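Local coordinates for cytochrome c (Rhodothermus marinus, PDB 3CP5), which probably carries electrons, as other members of the monoheme cytochrome c family do, through a covalently bound heme c, at residues 38-43 / 110-115; 62-67 / 119-124; 73-78 / 98-103. All blocks are in the same frame, centred on the assembly; numbering follows the deposited sequence.

How the interactions relate
Interactions 1 and 3 are buried, interaction 2 is partly buried. Interactions 1 and 2 share helix 107-123, which meets helix 31-44 at residues 110-115 and the short helix 63-66 near its C-terminal end. Interaction 1 is wholly apolar across its two helices. Interaction 2 combines a single alanine contact with water bridges and a polar grip on a heme propionate. Interaction 3 sets helix 69-77 against the loop that supplies an iron ligand, joining metal coordination to apolar cover. It touches interaction 1, where Met76 SD packs on Ile113 CG2. Interactions 2 and 3 both touch the heme but lie on opposite sides of the chain's centre.

Interaction 1. Residues 38-43 / 110-115; sequences EQLFNT and ARAILE
Leu40 and Ile113 fit flank to flank: CB of Leu40 rests 3.6 Å from CG1 of Ile113, while the tip of the isoleucine's longer arm, CD1, lies 3.9 Å from that same CB. The arm gets there because CG1 stands anti to its own carbonyl carbon (chi1 -63°) and the chain then runs on extended, which carries CD1 out to helix 31-44. Farther out, Leu40 leans a methyl on the low bump of Ala112: its CD1 is 3.9 Å from Ala112 CB. Leu40 thus straddles two neighbouring residues of helix 107-123, its root against Ile113 and one branch tip on Ala112. Such a steep crossing of helix 31-44, the one leading into the heme-attachment segment, with the C-terminal helix is the signature of the cytochrome c fold; here the short axes make 104° and approach to 8.4 Å. Phe41 and Ile113 face each other most directly in the backbone, their CA atoms 6.2 Å apart. The shorter branch of Ile113 serves this second partner: CG2 comes to the edge of the Phe41 ring, near its plane, at 4.2 Å from CD1 of the ring. Ile113 therefore divides its two branches, CG1 and CD1 against Leu40, CG2 beside the ring edge of Phe41. The ring of Phe41 also meets that of Tyr116 and lies close to Cys45 and His49, and Ile113 touches the heme. Leu33 and Gln36, earlier on helix 31-44, add their side chains to the cover of Ala112.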
loop_
_atom_site.group_PDB
_atom_site.type_symbol
_atom_site.label_atom_id
_atom_site.label_comp_id
_atom_site.label_asym_id
_atom_site.label_seq_id
_atom_site.Cartn_x
_atom_site.Cartn_y
_atom_site.Cartn_z
ATOM N N GLU A 38 -6.441 3.384 9.861
ATOM C CA GLU A 38 -6.573 4.835 9.695
ATOM C C GLU A 38 -5.543 5.602 10.526
ATOM O O GLU A 38 -4.893 6.548 10.085
ATOM C CB GLU A 38 -7.986 5.261 10.042
ATOM C CG GLU A 38 -8.326 6.719 9.893
ATOM C CD GLU A 38 -9.791 7.067 10.091
ATOM O OE1 GLU A 38 -10.631 6.189 10.334
ATOM O OE2 GLU A 38 -10.097 8.276 9.995
ATOM N N GLN A 39 -5.430 5.198 11.799
ATOM C CA GLN A 39 -4.458 5.798 12.702
ATOM C C GLN A 39 -3.059 5.589 12.155
ATOM O O GLN A 39 -2.238 6.511 12.171
ATOM C CB GLN A 39 -4.579 5.194 14.092
ATOM C CG GLN A 39 -5.922 5.460 14.749
ATOM C CD GLN A 39 -6.046 4.647 16.036
ATOM O OE1 GLN A 39 -5.300 3.689 16.290
ATOM N NE2 GLN A 39 -6.996 5.065 16.849
ATOM N N LEU A 40 -2.755 4.403 11.695
ATOM C CA LEU A 40 -1.401 4.128 11.209
ATOM C C LEU A 40 -1.119 4.856 9.899
ATOM O O LEU A 40 -0.019 5.344 9.699
ATOM C CB LEU A 40 -1.286 2.617 10.959
ATOM C CG LEU A 40 -1.107 1.753 12.180
ATOM C CD1 LEU A 40 -1.370 0.288 11.843
ATOM C CD2 LEU A 40 0.227 1.938 12.884
ATOM N N PHE A 41 -2.126 5.067 9.067
ATOM C CA PHE A 41 -1.961 5.805 7.833
ATOM C C PHE A 41 -1.625 7.272 8.141
ATOM O O PHE A 41 -0.749 7.861 7.524
ATOM C CB PHE A 41 -3.218 5.676 6.977
ATOM C CG PHE A 41 -3.127 6.283 5.590
ATOM C CD1 PHE A 41 -2.729 5.542 4.496
ATOM C CD2 PHE A 41 -3.462 7.623 5.396
ATOM C CE1 PHE A 41 -2.647 6.060 3.238
ATOM C CE2 PHE A 41 -3.349 8.151 4.147
ATOM C CZ PHE A 41 -2.942 7.405 3.070
ATOM N N ASN A 42 -2.341 7.836 9.108
ATOM C CA ASN A 42 -2.024 9.188 9.555
ATOM C C ASN A 42 -0.579 9.317 10.007
ATOM O O ASN A 42 0.123 10.278 9.693
ATOM C CB ASN A 42 -2.974 9.595 10.696
ATOM C CG ASN A 42 -2.584 11.007 11.130
ATOM O OD1 ASN A 42 -1.841 11.188 12.082
ATOM N ND2 ASN A 42 -3.042 12.015 10.424
ATOM N N THR A 43 -0.129 8.318 10.763
ATOM C CA THR A 43 1.209 8.322 11.345
ATOM C C THR A 43 2.327 8.148 10.321
ATOM O O THR A 43 3.362 8.829 10.330
ATOM C CB THR A 43 1.310 7.143 12.378
ATOM O OG1 THR A 43 0.391 7.384 13.451
ATOM C CG2 THR A 43 2.685 7.023 12.960
ATOM N N ALA A 110 1.032 -3.239 8.389
ATOM C CA ALA A 110 0.714 -3.080 6.973
ATOM C C ALA A 110 -0.658 -3.685 6.664
ATOM O O ALA A 110 -1.446 -3.128 5.877
ATOM C CB ALA A 110 1.815 -3.711 6.116
ATOM N N ARG A 111 -1.002 -4.819 7.284
ATOM C CA ARG A 111 -2.309 -5.446 7.014
ATOM C C ARG A 111 -3.450 -4.567 7.506
ATOM O O ARG A 111 -4.518 -4.489 6.868
ATOM C CB ARG A 111 -2.287 -6.827 7.637
ATOM C CG ARG A 111 -3.587 -7.620 7.446
ATOM C CD ARG A 111 -3.866 -7.839 5.953
ATOM N NE ARG A 111 -5.168 -8.454 5.719
ATOM C CZ ARG A 111 -6.334 -7.791 5.631
ATOM N NH1 ARG A 111 -6.438 -6.473 5.743
ATOM N NH2 ARG A 111 -7.428 -8.500 5.411
ATOM N N ALA A 112 -3.271 -3.854 8.625
ATOM C CA ALA A 112 -4.264 -2.882 9.108
ATOM C C ALA A 112 -4.443 -1.729 8.147
ATOM O O ALA A 112 -5.545 -1.309 7.811
ATOM C CB ALA A 112 -3.893 -2.416 10.526
ATOM N N ILE A 113 -3.320 -1.171 7.649
ATOM C CA ILE A 113 -3.369 -0.107 6.666
ATOM C C ILE A 113 -4.080 -0.580 5.418
ATOM O O ILE A 113 -4.917 0.146 4.846
ATOM C CB ILE A 113 -1.966 0.484 6.379
ATOM C CG1 ILE A 113 -1.379 1.133 7.633
ATOM C CG2 ILE A 113 -2.002 1.456 5.228
ATOM C CD1 ILE A 113 0.065 1.540 7.518
ATOM N N LEU A 114 -3.834 -1.826 4.979
ATOM C CA LEU A 114 -4.548 -2.352 3.808
ATOM C C LEU A 114 -6.057 -2.408 4.050
ATOM O O LEU A 114 -6.820 -2.012 3.170
ATOM C CB LEU A 114 -4.040 -3.757 3.473
ATOM C CG LEU A 114 -4.733 -4.513 2.345
ATOM C CD1 LEU A 114 -4.548 -3.779 1.025
ATOM C CD2 LEU A 114 -4.362 -5.953 2.215
ATOM N N GLU A 115 -6.476 -2.764 5.242
ATOM C CA GLU A 115 -7.878 -2.766 5.617
ATOM C C GLU A 115 -8.494 -1.362 5.534
ATOM O O GLU A 115 -9.626 -1.177 5.020
ATOM C CB GLU A 115 -8.120 -3.376 6.998
ATOM C CG GLU A 115 -9.524 -3.898 7.124
ATOM C CD GLU A 115 -9.828 -5.227 6.481
ATOM O OE1 GLU A 115 -10.823 -5.854 6.908
ATOM O OE2 GLU A 115 -9.068 -5.655 5.587
#

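Interaction 2. Residues 62-67 / 119-124; sequences DVTKRR and QVAENQ. With HEC (heme c), chain C.
Thr64 and Ala121 make the close part of this contact, with OG1 of the threonine 3.5 Å from the alanine CB. That methyl points toward helix 63-66 and is the main bump offered by residues 119-124. Thr64 holds OG1 between its backbone N and carbonyl carbon (chi1 61°), which turns the hydroxyl onto Ala121 while the threonine side chain also packs against Leu114 and Leu117 of the same long helix. Beside it the CE end of the Lys65 chain comes 4.0 Å from Ala121 CB.

Outward from this point the surfaces part and water takes over. The carbonyl oxygen of Ala121, near the C-terminal end of its helix, accepts from two waters. One of them also donates to Asp62 OD1, 2.7 Å away, and the other accepts from Lys65 NZ at 2.9 Å. The charged ends of Asp62 and Lys65 are thus tied to the helix end through solvent, whereas on helix 107-123 direct contact rests on Ala121.

Val63 of helix 63-66 and Arg67 just after it reach the heme. Val63 CG2 rests on the heme methyl CMA, and Arg67, bent at chi2 (-66°), brings its guanidinium edge to a propionate. Arg67 NE donates to O2A at 2.9 Å and NH2 to O1A at 3.1 Å, so two bonds hold the carboxylate and fix its rotation. Together with Tyr71, whose OH also bonds the heme, this arginine is consistent with the propionate-binding residues of class I cytochromes c.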
loop_
_atom_site.group_PDB
_atom_site.type_symbol
_atom_site.label_atom_id
_atom_site.label_comp_id
_atom_site.label_asym_id
_atom_site.label_seq_id
_atom_site.Cartn_x
_atom_site.Cartn_y
_atom_site.Cartn_z
ATOM N N ASP A 62 -8.172 4.882 -4.512
ATOM C CA ASP A 62 -8.567 3.730 -5.321
ATOM C C ASP A 62 -7.429 2.759 -5.526
ATOM O O ASP A 62 -7.559 1.890 -6.410
ATOM C CB ASP A 62 -9.223 4.184 -6.620
ATOM C CG ASP A 62 -10.645 4.688 -6.317
ATOM O OD1 ASP A 62 -11.403 4.394 -5.362
ATOM O OD2 ASP A 62 -11.059 5.509 -7.150
ATOM N N VAL A 63 -6.396 2.754 -4.704
ATOM C CA VAL A 63 -5.258 1.819 -4.945
ATOM C C VAL A 63 -5.678 0.367 -4.858
ATOM O O VAL A 63 -5.151 -0.450 -5.631
ATOM C CB VAL A 63 -4.072 2.152 -4.042
ATOM C CG1 VAL A 63 -4.257 1.738 -2.597
ATOM C CG2 VAL A 63 -2.821 1.517 -4.639
ATOM N N THR A 64 -6.618 -0.003 -3.980
ATOM C CA THR A 64 -7.095 -1.382 -3.927
ATOM C C THR A 64 -7.986 -1.776 -5.118
ATOM O O THR A 64 -8.253 -2.980 -5.280
ATOM C CB THR A 64 -7.824 -1.705 -2.625
ATOM O OG1 THR A 64 -8.987 -0.854 -2.466
ATOM C CG2 THR A 64 -6.860 -1.552 -1.454
ATOM N N LYS A 65 -8.412 -0.824 -5.958
ATOM C CA LYS A 65 -9.158 -1.112 -7.159
ATOM C C LYS A 65 -8.245 -1.274 -8.354
ATOM O O LYS A 65 -8.602 -1.844 -9.367
ATOM C CB LYS A 65 -10.186 -0.005 -7.483
ATOM C CG LYS A 65 -11.230 0.174 -6.400
ATOM C CD LYS A 65 -12.214 1.225 -6.821
ATOM C CE LYS A 65 -13.353 1.360 -5.838
ATOM N NZ LYS A 65 -14.611 1.676 -6.609
ATOM N N ARG A 66 -7.050 -0.743 -8.257
ATOM C CA ARG A 66 -6.050 -0.703 -9.315
ATOM C C ARG A 66 -4.935 -1.754 -9.172
ATOM O O ARG A 66 -4.332 -2.149 -10.194
ATOM C CB ARG A 66 -5.446 0.703 -9.415
ATOM C CG ARG A 66 -6.508 1.721 -9.863
ATOM C CD ARG A 66 -6.057 3.168 -9.799
ATOM N NE ARG A 66 -7.196 4.070 -10.048
ATOM C CZ ARG A 66 -7.535 4.531 -11.244
ATOM N NH1 ARG A 66 -6.875 4.228 -12.366
ATOM N NH2 ARG A 66 -8.579 5.339 -11.381
ATOM N N ARG A 67 -4.639 -2.120 -7.939
ATOM C CA ARG A 67 -3.563 -3.015 -7.567
ATOM C C ARG A 67 -4.029 -4.113 -6.662
ATOM O O ARG A 67 -4.960 -3.883 -5.900
ATOM C CB ARG A 67 -2.492 -2.235 -6.801
ATOM C CG ARG A 67 -1.997 -0.956 -7.436
ATOM C CD ARG A 67 -1.221 -1.159 -8.744
ATOM N NE ARG A 67 -0.780 0.157 -9.223
ATOM C CZ ARG A 67 -0.775 0.655 -10.427
ATOM N NH1 ARG A 67 -1.179 -0.049 -11.454
ATOM N NH2 ARG A 67 -0.354 1.902 -10.581
ATOM N N GLN A 119 -11.443 0.155 2.988
ATOM C CA GLN A 119 -12.532 0.956 3.464
ATOM C C GLN A 119 -12.698 2.277 2.737
ATOM O O GLN A 119 -13.819 2.655 2.361
ATOM C CB GLN A 119 -12.385 1.234 4.968
ATOM C CG GLN A 119 -13.591 1.988 5.567
ATOM C CD GLN A 119 -14.849 1.166 5.527
ATOM O OE1 GLN A 119 -14.917 0.096 6.136
ATOM N NE2 GLN A 119 -15.872 1.653 4.838
ATOM N N VAL A 120 -11.632 3.015 2.514
ATOM C CA VAL A 120 -11.771 4.286 1.829
ATOM C C VAL A 120 -12.182 4.111 0.374
ATOM O O VAL A 120 -12.858 4.993 -0.151
ATOM C CB VAL A 120 -10.512 5.164 1.953
ATOM C CG1 VAL A 120 -10.170 5.466 3.407
ATOM C CG2 VAL A 120 -9.301 4.549 1.308
ATOM N N ALA A 121 -11.842 2.983 -0.254
ATOM C CA ALA A 121 -12.325 2.691 -1.609
ATOM C C ALA A 121 -13.830 2.502 -1.601
ATOM O O ALA A 121 -14.487 2.881 -2.530
ATOM C CB ALA A 121 -11.619 1.457 -2.186
ATOM N N GLU A 122 -14.412 1.979 -0.525
ATOM C CA GLU A 122 -15.873 1.881 -0.390
ATOM C C GLU A 122 -16.565 3.209 -0.074
ATOM O O GLU A 122 -17.699 3.458 -0.505
ATOM C CB GLU A 122 -16.242 0.894 0.715
ATOM C CG GLU A 122 -15.850 -0.543 0.489
ATOM C CD GLU A 122 -16.579 -1.250 -0.628
ATOM O OE1 GLU A 122 -16.593 -0.763 -1.783
ATOM O OE2 GLU A 122 -17.144 -2.328 -0.392
ATOM N N ASN A 123 -15.894 4.071 0.690
ATOM C CA ASN A 123 -16.451 5.310 1.184
ATOM C C ASN A 123 -16.763 6.267 0.051
ATOM O O ASN A 123 -17.678 7.044 0.084
ATOM C CB ASN A 123 -15.471 5.930 2.196
ATOM C CG ASN A 123 -15.429 5.259 3.551
ATOM O OD1 ASN A 123 -16.258 4.404 3.885
ATOM N ND2 ASN A 123 -14.445 5.664 4.340
ATOM N N GLN A 124 -15.917 6.221 -0.970
ATOM C CA GLN A 124 -16.077 7.053 -2.159
ATOM C C GLN A 124 -16.115 8.544 -1.799
ATOM O O GLN A 124 -15.246 8.973 -0.978
ATOM C CB GLN A 124 -17.355 6.690 -2.884
ATOM C CG GLN A 124 -17.581 5.273 -3.261
ATOM C CD GLN A 124 -19.019 5.153 -3.792
ATOM O OE1 GLN A 124 -19.948 5.597 -3.117
ATOM N NE2 GLN A 124 -19.061 4.573 -4.985
ATOM O OXT GLN A 124 -16.927 9.497 -2.196
HETATM FE FE HEC C . 3.979 5.633 -0.663
HETATM C CHA HEC C . 3.987 4.958 -4.014
HETATM C CHB HEC C . 1.517 3.327 -0.177
HETATM C CHC HEC C . 4.256 6.098 2.725
HETATM C CHD HEC C . 5.985 8.309 -1.195
HETATM N NA HEC C . 2.954 4.422 -1.858
HETATM C C1A HEC C . 3.116 4.216 -3.230
HETATM C C2A HEC C . 2.276 3.120 -3.650
HETATM C C3A HEC C . 1.570 2.689 -2.596
HETATM C C4A HEC C . 2.022 3.489 -1.466
HETATM C CMA HEC C . 0.509 1.567 -2.540
HETATM C CAA HEC C . 2.058 2.640 -5.105
HETATM C CBA HEC C . 0.883 3.333 -5.799
HETATM C CGA HEC C . 0.520 2.710 -7.126
HETATM O O1A HEC C . -0.271 3.366 -7.881
HETATM O O2A HEC C . 0.959 1.563 -7.406
HETATM N NB HEC C . 3.047 4.925 0.957
HETATM C C1B HEC C . 1.964 4.068 0.927
HETATM C C2B HEC C . 1.521 3.822 2.274
HETATM C C3B HEC C . 2.323 4.521 3.128
HETATM C C4B HEC C . 3.280 5.211 2.287
HETATM C CMB HEC C . 0.307 2.917 2.600
HETATM C CAB HEC C . 2.360 4.456 4.668
HETATM C CBB HEC C . 2.574 3.159 5.189
HETATM N NC HEC C . 4.982 6.888 0.525
HETATM C C1C HEC C . 5.017 6.925 1.918
HETATM C C2C HEC C . 5.868 8.002 2.381
HETATM C C3C HEC C . 6.353 8.631 1.300
HETATM C C4C HEC C . 5.764 7.985 0.150
HETATM C CMC HEC C . 5.924 8.428 3.843
HETATM C CAC HEC C . 7.116 9.988 1.224
HETATM C CBC HEC C . 8.340 9.984 1.947
HETATM N ND HEC C . 4.817 6.441 -2.287
HETATM C C1D HEC C . 5.614 7.580 -2.301
HETATM C C2D HEC C . 5.999 7.878 -3.682
HETATM C C3D HEC C . 5.529 6.877 -4.435
HETATM C C4D HEC C . 4.726 6.034 -3.573
HETATM C CMD HEC C . 6.903 9.095 -4.020
HETATM C CAD HEC C . 5.745 6.592 -5.933
HETATM C CBD HEC C . 6.946 5.631 -6.112
HETATM C CGD HEC C . 8.202 6.295 -5.594
HETATM O O1D HEC C . 8.826 5.767 -4.629
HETATM O O2D HEC C . 8.526 7.391 -6.189
HETATM O O HOH W 1 -13.777 5.125 -4.301
HETATM O O HOH W 2 -16.457 2.048 -4.414
#

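Interaction 3. Residues 73-78 / 98-103; sequences MNVMLN and TMMTDM. With HEC (heme c), chain C.
The methionine side of the heme iron is where Met100, an axial ligand carried by the loop before helix 107-123, meets Val75 and Met76 of helix 69-77. Met100 SD binds FE at 2.3 Å, and His49 supplies the other axial bond. With CG anti to the backbone N (chi1 -158°) the Met100 chain runs out extended to the sulfur, then bends there and carries CE toward the helix. This methyl comes to 3.6 Å from Val75 O and also lies close to Met76 CA. Val75 crosses the methionine at about a right angle, its CG1 reaching the ligand sulfur SD at 3.7 Å. The same CG1 touches the porphyrin at C3A, so one methyl meets both the ligand sulfur and the macrocycle.

Met76 points its first bond away from the loop and spends its side chain on the heme: CG is 3.6 Å from CMB, and SD lies on that methyl and on Ile113. Replacing Met76 by an alanine removes CG, SD and CE and would probably leave a gap beside heme methyl CMB and Ile113 CG2, each losing a neighbour it packs on. The backbone of Met76 stays with the loop: a water bridges Met76 O, 2.8 Å away, and Met103 N, while Met103 CE lies 3.7 Å from Met76 O.

Met100 also fastens its backbone, N donating to the propionate oxygen O1D at 3.0 Å with an N-H...O angle of 161°. The residue is thus held at two points, its sulfur by iron and its backbone N by the propionate, with Val75 CG1 packed against the sulfur; a neutral, soft thioether ligand in such surroundings is consistent with a stabilised ferrous state, as in other His-Met cytochromes c.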
loop_
_atom_site.group_PDB
_atom_site.type_symbol
_atom_site.label_atom_id
_atom_site.label_comp_id
_atom_site.label_asym_id
_atom_site.label_seq_id
_atom_site.Cartn_x
_atom_site.Cartn_y
_atom_site.Cartn_z
ATOM N N MET A 73 0.882 -4.498 0.081
ATOM C CA MET A 73 1.619 -4.879 1.288
ATOM C C MET A 73 3.114 -4.782 1.082
ATOM O O MET A 73 3.839 -4.268 1.945
ATOM C CB MET A 73 1.262 -6.325 1.702
ATOM C CG MET A 73 -0.188 -6.496 2.114
ATOM S SD MET A 73 -0.427 -5.891 3.797
ATOM C CE MET A 73 0.386 -7.178 4.726
ATOM N N ASN A 74 3.622 -5.250 -0.066
ATOM C CA ASN A 74 5.086 -5.253 -0.252
ATOM C C ASN A 74 5.667 -3.886 -0.576
ATOM O O ASN A 74 6.826 -3.621 -0.288
ATOM C CB ASN A 74 5.433 -6.312 -1.305
ATOM C CG ASN A 74 5.318 -7.706 -0.733
ATOM O OD1 ASN A 74 5.309 -7.920 0.481
ATOM N ND2 ASN A 74 5.211 -8.713 -1.553
ATOM N N VAL A 75 4.886 -2.981 -1.171
ATOM C CA VAL A 75 5.314 -1.577 -1.300
ATOM C C VAL A 75 5.511 -0.983 0.092
ATOM O O VAL A 75 6.510 -0.305 0.349
ATOM C CB VAL A 75 4.310 -0.752 -2.134
ATOM C CG1 VAL A 75 4.621 0.726 -1.995
ATOM C CG2 VAL A 75 4.341 -1.143 -3.613
ATOM N N MET A 76 4.578 -1.231 1.039
ATOM C CA MET A 76 4.727 -0.750 2.403
ATOM C C MET A 76 5.900 -1.353 3.165
ATOM O O MET A 76 6.638 -0.636 3.883
ATOM C CB MET A 76 3.421 -1.009 3.217
ATOM C CG MET A 76 2.257 -0.108 2.856
ATOM S SD MET A 76 0.945 -0.389 4.097
ATOM C CE MET A 76 -0.185 -1.457 3.218
ATOM N N LEU A 77 6.072 -2.669 3.044
ATOM C CA LEU A 77 7.032 -3.409 3.829
ATOM C C LEU A 77 8.448 -3.443 3.241
ATOM O O LEU A 77 9.400 -3.599 4.027
ATOM C CB LEU A 77 6.542 -4.829 4.061
ATOM C CG LEU A 77 5.283 -4.888 4.909
ATOM C CD1 LEU A 77 4.629 -6.280 4.804
ATOM C CD2 LEU A 77 5.589 -4.610 6.357
ATOM N N ASN A 78 8.525 -3.312 1.914
ATOM C CA ASN A 78 9.750 -3.477 1.122
ATOM C C ASN A 78 9.786 -2.520 -0.039
ATOM O O ASN A 78 9.914 -2.926 -1.196
ATOM C CB ASN A 78 9.839 -4.952 0.658
ATOM C CG ASN A 78 11.124 -5.295 -0.014
ATOM O OD1 ASN A 78 12.154 -4.639 0.137
ATOM N ND2 ASN A 78 11.041 -6.404 -0.733
ATOM N N THR A 98 10.963 11.569 -6.053
ATOM C CA THR A 98 11.393 11.084 -4.737
ATOM C C THR A 98 11.044 9.612 -4.543
ATOM O O THR A 98 10.233 9.032 -5.269
ATOM C CB THR A 98 10.735 11.980 -3.693
ATOM O OG1 THR A 98 9.338 11.768 -3.757
ATOM C CG2 THR A 98 11.093 13.422 -4.003
ATOM N N MET A 99 11.670 9.000 -3.513
ATOM C CA MET A 99 11.468 7.577 -3.260
ATOM C C MET A 99 10.797 7.350 -1.911
ATOM O O MET A 99 11.023 8.011 -0.908
ATOM C CB MET A 99 12.794 6.819 -3.359
ATOM C CG MET A 99 13.524 6.910 -4.707
ATOM S SD MET A 99 14.850 5.732 -4.829
ATOM C CE MET A 99 15.849 6.099 -3.384
ATOM N N MET A 100 9.950 6.343 -1.914
ATOM C CA MET A 100 9.395 5.771 -0.706
ATOM C C MET A 100 10.472 4.953 -0.018
ATOM O O MET A 100 11.178 4.246 -0.760
ATOM C CB MET A 100 8.204 4.928 -1.100
ATOM C CG MET A 100 7.236 4.702 -0.029
ATOM S SD MET A 100 5.674 4.026 -0.629
ATOM C CE MET A 100 5.391 3.039 0.884
ATOM N N THR A 101 10.669 5.007 1.278
ATOM C CA THR A 101 11.757 4.252 1.914
ATOM C C THR A 101 11.253 3.478 3.121
ATOM O O THR A 101 10.137 3.707 3.570
ATOM C CB THR A 101 12.935 5.100 2.410
ATOM O OG1 THR A 101 12.442 6.094 3.315
ATOM C CG2 THR A 101 13.617 5.786 1.224
ATOM N N ASP A 102 12.115 2.575 3.561
ATOM C CA ASP A 102 11.763 1.726 4.688
ATOM C C ASP A 102 11.332 2.528 5.918
ATOM O O ASP A 102 11.954 3.511 6.304
ATOM C CB ASP A 102 12.940 0.823 5.065
ATOM C CG ASP A 102 12.677 -0.174 6.181
ATOM O OD1 ASP A 102 11.536 -0.358 6.620
ATOM O OD2 ASP A 102 13.648 -0.844 6.658
ATOM N N MET A 103 10.220 2.114 6.498
ATOM C CA MET A 103 9.607 2.704 7.690
ATOM C C MET A 103 9.582 1.824 8.901
ATOM O O MET A 103 9.012 2.124 9.936
ATOM C CB MET A 103 8.180 3.164 7.345
ATOM C CG MET A 103 8.159 4.289 6.350
ATOM S SD MET A 103 6.558 4.452 5.504
ATOM C CE MET A 103 6.714 2.985 4.452
HETATM FE FE HEC C . 3.979 5.633 -0.663
HETATM C CHA HEC C . 3.987 4.958 -4.014
HETATM C CHB HEC C . 1.517 3.327 -0.177
HETATM C CHC HEC C . 4.256 6.098 2.725
HETATM C CHD HEC C . 5.985 8.309 -1.195
HETATM N NA HEC C . 2.954 4.422 -1.858
HETATM C C1A HEC C . 3.116 4.216 -3.230
HETATM C C2A HEC C . 2.276 3.120 -3.650
HETATM C C3A HEC C . 1.570 2.689 -2.596
HETATM C C4A HEC C . 2.022 3.489 -1.466
HETATM C CMA HEC C . 0.509 1.567 -2.540
HETATM C CAA HEC C . 2.058 2.640 -5.105
HETATM C CBA HEC C . 0.883 3.333 -5.799
HETATM C CGA HEC C . 0.520 2.710 -7.126
HETATM O O1A HEC C . -0.271 3.366 -7.881
HETATM O O2A HEC C . 0.959 1.563 -7.406
HETATM N NB HEC C . 3.047 4.925 0.957
HETATM C C1B HEC C . 1.964 4.068 0.927
HETATM C C2B HEC C . 1.521 3.822 2.274
HETATM C C3B HEC C . 2.323 4.521 3.128
HETATM C C4B HEC C . 3.280 5.211 2.287
HETATM C CMB HEC C . 0.307 2.917 2.600
HETATM C CAB HEC C . 2.360 4.456 4.668
HETATM C CBB HEC C . 2.574 3.159 5.189
HETATM N NC HEC C . 4.982 6.888 0.525
HETATM C C1C HEC C . 5.017 6.925 1.918
HETATM C C2C HEC C . 5.868 8.002 2.381
HETATM C C3C HEC C . 6.353 8.631 1.300
HETATM C C4C HEC C . 5.764 7.985 0.150
HETATM C CMC HEC C . 5.924 8.428 3.843
HETATM C CAC HEC C . 7.116 9.988 1.224
HETATM C CBC HEC C . 8.340 9.984 1.947
HETATM N ND HEC C . 4.817 6.441 -2.287
HETATM C C1D HEC C . 5.614 7.580 -2.301
HETATM C C2D HEC C . 5.999 7.878 -3.682
HETATM C C3D HEC C . 5.529 6.877 -4.435
HETATM C C4D HEC C . 4.726 6.034 -3.573
HETATM C CMD HEC C . 6.903 9.095 -4.020
HETATM C CAD HEC C . 5.745 6.592 -5.933
HETATM C CBD HEC C . 6.946 5.631 -6.112
HETATM C CGD HEC C . 8.202 6.295 -5.594
HETATM O O1D HEC C . 8.826 5.767 -4.629
HETATM O O2D HEC C . 8.526 7.391 -6.189
HETATM O O HOH W 3 8.584 -0.284 5.879
#